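Local coordinates for probable glutathione S-transferase (Pseudomonas aeruginosa, PDB 6JWK), which probably isomerises maleylpyruvate, as a zeta-class member of the glutathione transferase superfamily, at residues B[163-175]-B[187-200]. Residues are numbered along the deposited sequence; the frame is centred on the assembly and turned at random.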
ATOM      1  N   VAL B 163      12.417   0.021  -2.080  1.00 17.74           N
ATOM      2  CA  VAL B 163      12.352  -1.204  -1.253  1.00 16.08           C
ATOM      3  C   VAL B 163      13.022  -0.932   0.105  1.00 17.01           C
ATOM      4  O   VAL B 163      12.419  -1.277   1.196  1.00 15.37           O
ATOM      5  CB  VAL B 163      12.972  -2.379  -2.021  1.00 17.88           C
ATOM      6  CG1 VAL B 163      13.279  -3.515  -1.096  1.00 18.59           C
ATOM      7  CG2 VAL B 163      12.069  -2.826  -3.156  1.00 18.06           C
ATOM      8  N   GLU B 164      14.212  -0.295   0.095  1.00 17.72           N
ATOM      9  CA  GLU B 164      14.999  -0.054   1.327  1.00 18.10           C
ATOM     10  C   GLU B 164      14.292   1.058   2.105  1.00 17.61           C
ATOM     11  O   GLU B 164      14.342   1.048   3.344  1.00 16.79           O
ATOM     12  CB  GLU B 164      16.466   0.249   1.006  1.00 20.18           C
ATOM     13  CG  GLU B 164      17.217  -0.974   0.435  1.00 18.55           C
ATOM     14  CD  GLU B 164      16.941  -1.328  -1.024  1.00 21.41           C
ATOM     15  OE1 GLU B 164      16.488  -0.421  -1.830  1.00 21.72           O
ATOM     16  OE2 GLU B 164      17.187  -2.523  -1.377  1.00 17.84           O
ATOM     17  N   CYS B 165      13.647   1.997   1.423  1.00 16.82           N
ATOM     18  CA  CYS B 165      12.880   3.051   2.133  1.00 19.04           C
ATOM     19  C   CYS B 165      11.789   2.371   2.998  1.00 18.29           C
ATOM     20  O   CYS B 165      11.492   2.877   4.104  1.00 20.34           O
ATOM     21  CB  CYS B 165      12.231   4.027   1.178  1.00 21.09           C
ATOM     22  SG  CYS B 165      13.394   5.067   0.279  1.00 22.62           S
ATOM     23  N   CYS B 166      11.210   1.251   2.547  1.00 16.31           N
ATOM     24  CA  CYS B 166      10.137   0.552   3.296  1.00 18.49           C
ATOM     25  C   CYS B 166      10.741  -0.461   4.285  1.00 19.58           C
ATOM     26  O   CYS B 166      10.215  -0.592   5.414  1.00 16.12           O
ATOM     27  CB  CYS B 166       9.178  -0.143   2.349  1.00 20.38           C
ATOM     28  SG  CYS B 166       8.260   1.045   1.339  1.00 22.33           S
ATOM     29  N   LEU B 167      11.793  -1.189   3.908  1.00 18.88           N
ATOM     30  CA  LEU B 167      12.298  -2.269   4.792  1.00 19.09           C
ATOM     31  C   LEU B 167      12.988  -1.734   6.038  1.00 18.66           C
ATOM     32  O   LEU B 167      12.805  -2.314   7.135  1.00 20.41           O
ATOM     33  CB  LEU B 167      13.214  -3.196   4.004  1.00 24.40           C
ATOM     34  CG  LEU B 167      12.461  -4.411   3.461  1.00 36.87           C
ATOM     35  CD1 LEU B 167      13.244  -5.141   2.357  1.00 38.46           C
ATOM     36  CD2 LEU B 167      12.087  -5.359   4.608  1.00 37.70           C
ATOM     37  N   VAL B 168      13.819  -0.723   5.903  1.00 18.12           N
ATOM     38  CA  VAL B 168      14.659  -0.277   7.040  1.00 20.49           C
ATOM     39  C   VAL B 168      13.742   0.166   8.171  1.00 18.39           C
ATOM     40  O   VAL B 168      13.960  -0.227   9.300  1.00 18.94           O
ATOM     41  CB  VAL B 168      15.681   0.789   6.601  1.00 20.22           C
ATOM     42  CG1 VAL B 168      16.209   1.623   7.753  1.00 19.80           C
ATOM     43  CG2 VAL B 168      16.802   0.091   5.842  1.00 19.25           C
ATOM     44  N   PRO B 169      12.685   0.973   7.932  1.00 18.28           N
ATOM     45  CA  PRO B 169      11.807   1.318   9.037  1.00 18.49           C
ATOM     46  C   PRO B 169      11.076   0.105   9.640  1.00 18.06           C
ATOM     47  O   PRO B 169      10.947  -0.013  10.883  1.00 19.42           O
ATOM     48  CB  PRO B 169      10.881   2.370   8.392  1.00 18.45           C
ATOM     49  CG  PRO B 169      11.706   2.972   7.283  1.00 19.06           C
ATOM     50  CD  PRO B 169      12.393   1.734   6.691  1.00 17.66           C
ATOM     51  N   GLN B 170      10.661  -0.828   8.802  1.00 18.54           N
ATOM     52  CA  GLN B 170       9.928  -2.026   9.255  1.00 18.12           C
ATOM     53  C   GLN B 170      10.849  -2.916  10.139  1.00 19.75           C
ATOM     54  O   GLN B 170      10.367  -3.468  11.169  1.00 19.40           O
ATOM     55  CB  GLN B 170       9.408  -2.796   8.039  1.00 18.61           C
ATOM     56  CG  GLN B 170       8.649  -4.068   8.409  1.00 18.03           C
ATOM     57  CD  GLN B 170       7.459  -3.667   9.226  1.00 21.72           C
ATOM     58  OE1 GLN B 170       7.460  -3.803  10.457  1.00 28.54           O
ATOM     59  NE2 GLN B 170       6.459  -3.121   8.550  1.00 20.57           N
ATOM     60  N   LEU B 171      12.113  -3.110   9.759  1.00 19.03           N
ATOM     61  CA  LEU B 171      13.057  -3.927  10.602  1.00 20.96           C
ATOM     62  C   LEU B 171      13.346  -3.210  11.925  1.00 19.36           C
ATOM     63  O   LEU B 171      13.301  -3.867  12.983  1.00 22.13           O
ATOM     64  CB  LEU B 171      14.334  -4.225   9.805  1.00 21.29           C
ATOM     65  CG  LEU B 171      14.151  -5.178   8.639  1.00 24.38           C
ATOM     66  CD1 LEU B 171      15.385  -5.154   7.744  1.00 25.74           C
ATOM     67  CD2 LEU B 171      13.862  -6.579   9.158  1.00 26.74           C
ATOM     68  N   ALA B 172      13.540  -1.892  11.928  1.00 21.38           N
ATOM     69  CA  ALA B 172      13.803  -1.151  13.192  1.00 22.73           C
ATOM     70  C   ALA B 172      12.614  -1.384  14.139  1.00 22.85           C
ATOM     71  O   ALA B 172      12.824  -1.726  15.285  1.00 21.27           O
ATOM     72  CB  ALA B 172      14.034   0.308  12.929  1.00 19.03           C
ATOM     73  N   ASN B 173      11.406  -1.323  13.607  1.00 23.55           N
ATOM     74  CA  ASN B 173      10.143  -1.475  14.368  1.00 23.73           C
ATOM     75  C   ASN B 173      10.064  -2.890  14.924  1.00 22.36           C
ATOM     76  O   ASN B 173       9.723  -3.029  16.135  1.00 22.30           O
ATOM     77  CB  ASN B 173       8.906  -1.249  13.510  1.00 27.58           C
ATOM     78  CG  ASN B 173       8.469   0.183  13.433  1.00 36.88           C
ATOM     79  OD1 ASN B 173       8.935   1.013  14.215  1.00 38.58           O
ATOM     80  ND2 ASN B 173       7.564   0.451  12.491  1.00 37.64           N
ATOM     81  N   ALA B 174      10.268  -3.889  14.067  1.00 20.74           N
ATOM     82  CA  ALA B 174      10.183  -5.309  14.473  1.00 23.04           C
ATOM     83  C   ALA B 174      11.217  -5.578  15.585  1.00 25.36           C
ATOM     84  O   ALA B 174      10.880  -6.314  16.576  1.00 22.95           O
ATOM     85  CB  ALA B 174      10.359  -6.232  13.302  1.00 20.83           C
ATOM     86  N   ARG B 175      12.422  -5.008  15.454  1.00 24.25           N
ATOM     87  CA  ARG B 175      13.527  -5.263  16.410  1.00 23.87           C
ATOM     88  C   ARG B 175      13.087  -4.690  17.755  1.00 24.02           C
ATOM     89  O   ARG B 175      13.191  -5.411  18.768  1.00 23.44           O
ATOM     90  CB  ARG B 175      14.829  -4.607  15.947  1.00 24.26           C
ATOM     91  CG  ARG B 175      15.968  -4.667  16.964  1.00 22.93           C
ATOM     92  CD  ARG B 175      17.297  -4.198  16.356  1.00 22.37           C
ATOM     93  NE  ARG B 175      17.648  -5.004  15.171  1.00 20.69           N
ATOM     94  CZ  ARG B 175      17.573  -4.639  13.881  1.00 22.06           C
ATOM     95  NH1 ARG B 175      17.163  -3.433  13.544  1.00 23.17           N
ATOM     96  NH2 ARG B 175      17.853  -5.505  12.923  1.00 21.88           N
ATOM     97  N   LEU B 187      17.530 -10.124   4.839  1.00 18.61           N
ATOM     98  CA  LEU B 187      16.941  -8.799   5.209  1.00 21.05           C
ATOM     99  C   LEU B 187      17.914  -8.066   6.151  1.00 18.98           C
ATOM    100  O   LEU B 187      18.191  -6.856   5.918  1.00 20.28           O
ATOM    101  CB  LEU B 187      15.562  -8.950   5.869  1.00 19.17           C
ATOM    102  CG  LEU B 187      14.409  -9.529   5.036  1.00 21.52           C
ATOM    103  CD1 LEU B 187      13.109  -9.443   5.833  1.00 21.99           C
ATOM    104  CD2 LEU B 187      14.251  -8.843   3.676  1.00 22.30           C
ATOM    105  N   LEU B 188      18.473  -8.774   7.139  1.00 19.83           N
ATOM    106  CA  LEU B 188      19.446  -8.183   8.085  1.00 20.68           C
ATOM    107  C   LEU B 188      20.679  -7.673   7.315  1.00 20.24           C
ATOM    108  O   LEU B 188      21.119  -6.541   7.560  1.00 21.29           O
ATOM    109  CB  LEU B 188      19.822  -9.162   9.209  1.00 21.18           C
ATOM    110  CG  LEU B 188      18.667  -9.527  10.122  1.00 23.90           C
ATOM    111  CD1 LEU B 188      19.073 -10.610  11.116  1.00 25.21           C
ATOM    112  CD2 LEU B 188      18.138  -8.293  10.840  1.00 24.58           C
ATOM    113  N   GLU B 189      21.160  -8.410   6.354  1.00 19.61           N
ATOM    114  CA  GLU B 189      22.358  -7.995   5.611  1.00 22.03           C
ATOM    115  C   GLU B 189      22.020  -6.729   4.804  1.00 22.30           C
ATOM    116  O   GLU B 189      22.854  -5.788   4.756  1.00 19.59           O
ATOM    117  CB  GLU B 189      22.832  -9.158   4.740  1.00 24.51           C
ATOM    118  CG  GLU B 189      23.944  -8.779   3.792  1.00 30.45           C
ATOM    119  CD  GLU B 189      24.267  -9.897   2.826  1.00 40.16           C
ATOM    120  OE1 GLU B 189      23.396 -10.231   1.959  1.00 40.66           O
ATOM    121  OE2 GLU B 189      25.350 -10.464   2.981  1.00 38.21           O
ATOM    122  N   LEU B 190      20.847  -6.689   4.162  1.00 19.85           N
ATOM    123  CA  LEU B 190      20.493  -5.503   3.345  1.00 19.57           C
ATOM    124  C   LEU B 190      20.365  -4.309   4.283  1.00 20.46           C
ATOM    125  O   LEU B 190      20.813  -3.220   3.946  1.00 17.66           O
ATOM    126  CB  LEU B 190      19.193  -5.793   2.605  1.00 18.93           C
ATOM    127  CG  LEU B 190      18.591  -4.656   1.792  1.00 20.45           C
ATOM    128  CD1 LEU B 190      19.603  -4.120   0.799  1.00 19.58           C
ATOM    129  CD2 LEU B 190      17.298  -5.125   1.107  1.00 20.31           C
ATOM    130  N   GLU B 191      19.729  -4.526   5.422  1.00 19.38           N
ATOM    131  CA  GLU B 191      19.567  -3.453   6.413  1.00 21.14           C
ATOM    132  C   GLU B 191      20.944  -2.896   6.780  1.00 19.20           C
ATOM    133  O   GLU B 191      21.076  -1.671   6.806  1.00 20.12           O
ATOM    134  CB  GLU B 191      18.812  -3.979   7.617  1.00 20.89           C
ATOM    135  CG  GLU B 191      18.644  -2.937   8.699  1.00 22.64           C
ATOM    136  CD  GLU B 191      18.125  -3.504  10.018  1.00 24.07           C
ATOM    137  OE1 GLU B 191      18.352  -4.681  10.244  1.00 22.37           O
ATOM    138  OE2 GLU B 191      17.451  -2.750  10.814  1.00 23.30           O
ATOM    139  N   GLY B 192      21.923  -3.762   7.061  1.00 20.22           N
ATOM    140  CA  GLY B 192      23.296  -3.347   7.422  1.00 20.34           C
ATOM    141  C   GLY B 192      23.939  -2.560   6.297  1.00 21.26           C
ATOM    142  O   GLY B 192      24.535  -1.503   6.577  1.00 23.48           O
ATOM    143  N   ARG B 193      23.754  -2.964   5.035  1.00 20.08           N
ATOM    144  CA  ARG B 193      24.317  -2.176   3.921  1.00 20.07           C
ATOM    145  C   ARG B 193      23.711  -0.776   3.892  1.00 20.82           C
ATOM    146  O   ARG B 193      24.427   0.173   3.561  1.00 19.67           O
ATOM    147  CB  ARG B 193      24.074  -2.774   2.538  1.00 24.78           C
ATOM    148  CG  ARG B 193      24.834  -4.056   2.327  1.00 32.03           C
ATOM    149  CD  ARG B 193      24.797  -4.563   0.902  1.00 37.02           C
ATOM    150  NE  ARG B 193      25.328  -5.896   1.097  1.00 35.49           N
ATOM    151  CZ  ARG B 193      24.947  -6.966   0.437  1.00 44.99           C
ATOM    152  NH1 ARG B 193      23.979  -6.890  -0.458  1.00 45.94           N
ATOM    153  NH2 ARG B 193      25.551  -8.117   0.667  1.00 41.38           N
ATOM    154  N   CYS B 194      22.417  -0.656   4.097  1.00 18.96           N
ATOM    155  CA  CYS B 194      21.744   0.680   4.137  1.00 18.48           C
ATOM    156  C   CYS B 194      22.254   1.551   5.300  1.00 18.21           C
ATOM    157  O   CYS B 194      22.604   2.729   5.069  1.00 17.30           O
ATOM    158  CB  CYS B 194      20.247   0.455   4.270  1.00 20.18           C
ATOM    159  SG  CYS B 194      19.525  -0.298   2.788  1.00 19.72           S
ATOM    160  N   LEU B 195      22.247   1.020   6.523  1.00 19.69           N
ATOM    161  CA  LEU B 195      22.612   1.780   7.748  1.00 21.94           C
ATOM    162  C   LEU B 195      24.091   2.186   7.727  1.00 21.38           C
ATOM    163  O   LEU B 195      24.441   3.118   8.478  1.00 20.50           O
ATOM    164  CB  LEU B 195      22.315   0.974   8.999  1.00 20.72           C
ATOM    165  CG  LEU B 195      20.850   0.581   9.164  1.00 24.72           C
ATOM    166  CD1 LEU B 195      20.631  -0.155  10.467  1.00 25.92           C
ATOM    167  CD2 LEU B 195      19.965   1.799   9.138  1.00 23.48           C
ATOM    168  N   ALA B 196      24.919   1.573   6.875  1.00 20.69           N
ATOM    169  CA  ALA B 196      26.335   2.006   6.725  1.00 23.60           C
ATOM    170  C   ALA B 196      26.403   3.292   5.910  1.00 23.91           C
ATOM    171  O   ALA B 196      27.477   3.864   5.808  1.00 23.67           O
ATOM    172  CB  ALA B 196      27.176   0.948   6.069  1.00 23.82           C
ATOM    173  N   LEU B 197      25.326   3.659   5.225  1.00 22.95           N
ATOM    174  CA  LEU B 197      25.336   4.826   4.333  1.00 22.55           C
ATOM    175  C   LEU B 197      24.975   6.090   5.134  1.00 25.46           C
ATOM    176  O   LEU B 197      24.013   6.062   5.907  1.00 20.75           O
ATOM    177  CB  LEU B 197      24.331   4.613   3.202  1.00 24.98           C
ATOM    178  CG  LEU B 197      24.635   3.449   2.251  1.00 23.39           C
ATOM    179  CD1 LEU B 197      23.503   3.330   1.253  1.00 24.41           C
ATOM    180  CD2 LEU B 197      25.970   3.653   1.535  1.00 26.43           C
ATOM    181  N   GLU B 198      25.597   7.209   4.790  1.00 25.75           N
ATOM    182  CA  GLU B 198      25.317   8.521   5.418  1.00 28.53           C
ATOM    183  C   GLU B 198      23.827   8.891   5.228  1.00 25.30           C
ATOM    184  O   GLU B 198      23.253   9.462   6.171  1.00 25.78           O
ATOM    185  CB  GLU B 198      26.270   9.568   4.832  1.00 34.18           C
ATOM    186  CG  GLU B 198      26.060  10.950   5.428  1.00 47.60           C
ATOM    187  CD  GLU B 198      26.485  12.101   4.529  1.00 61.62           C
ATOM    188  OE1 GLU B 198      27.647  12.082   4.042  1.00 72.61           O
ATOM    189  OE2 GLU B 198      25.648  13.001   4.300  1.00 77.63           O
ATOM    190  N   ALA B 199      23.240   8.672   4.042  1.00 27.54           N
ATOM    191  CA  ALA B 199      21.845   9.066   3.737  1.00 26.27           C
ATOM    192  C   ALA B 199      20.922   8.390   4.764  1.00 22.95           C
ATOM    193  O   ALA B 199      20.054   9.041   5.320  1.00 21.53           O
ATOM    194  CB  ALA B 199      21.465   8.714   2.311  1.00 29.32           C
ATOM    195  N   PHE B 200      21.116   7.112   5.056  1.00 20.57           N
ATOM    196  CA  PHE B 200      20.239   6.415   6.026  1.00 21.38           C
ATOM    197  C   PHE B 200      20.499   6.904   7.452  1.00 20.44           C
ATOM    198  O   PHE B 200      19.532   7.040   8.284  1.00 22.08           O
ATOM    199  CB  PHE B 200      20.434   4.914   5.904  1.00 19.91           C
ATOM    200  CG  PHE B 200      19.718   4.333   4.724  1.00 20.22           C
ATOM    201  CD1 PHE B 200      20.288   4.372   3.464  1.00 19.12           C
ATOM    202  CD2 PHE B 200      18.500   3.684   4.908  1.00 19.72           C
ATOM    203  CE1 PHE B 200      19.617   3.798   2.387  1.00 20.68           C
ATOM    204  CE2 PHE B 200      17.853   3.103   3.838  1.00 18.62           C
ATOM    205  CZ  PHE B 200      18.381   3.194   2.576  1.00 18.21           C
TER
HETATM  206  O   HOH W   1      16.530  -0.332  10.493  1.00 20.76           O
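Glu191 OE2 accepts two hydrogen bonds: Arg175 NH1 donates to it over 2.8 Å in a nearly straight bond (166°), and the oxygen of a water that also donates to Val168 O lies 2.6 Å from Glu191 OE2. Glu191 OE1 receives Arg175 NH2, again at 2.8 Å, through its syn lone pair. The salt bridge is therefore end-on and bidentate, and the two bonds keep guanidinium and carboxylate nearly coplanar, their planes 26° apart. Glu191 reaches the arginine with CG anti to the backbone N (chi1 178°) and the chain extended beyond it, whereas Arg175 comes from the opposite direction and bends at chi3. Leu188 CD2 lies at the guanidinium edge. Leu171 CD1 packs obliquely on Glu191 CB at 3.6 Å, so Leu171 covers part of the acid's aliphatic stem. These residues join helices 162-176 and 185-195 of the all-helical C-terminal domain of the GST fold. Farther along, Val168 enters with both branches: CG1 meets Leu195 CD2, while CG2 reaches Cys194 CB and Phe200 CE2, each at 3.8 Å. Cys194 CB also sits over the centre of one face of the Phe200 ring, and Glu164 CB touches the ring's edge. Tyr13 and Ile17 of helix 10-22, in the thioredoxin-like domain, pack on Val168 and Phe200 respectively. Glu164 is buried, its CG 3.4 Å from Cys194 SG and its OE2 against both methyls of Leu190; the backbone N atoms of Gly161 and Phe155 hydrogen-bond OE1 and OE2, respectively. Leu167 CD1 meets Leu187 CD2 at 4.1 Å, the two side chains crossing at about a right angle, and Leu146 of helix 124-149 packs on Leu187 and Leu190.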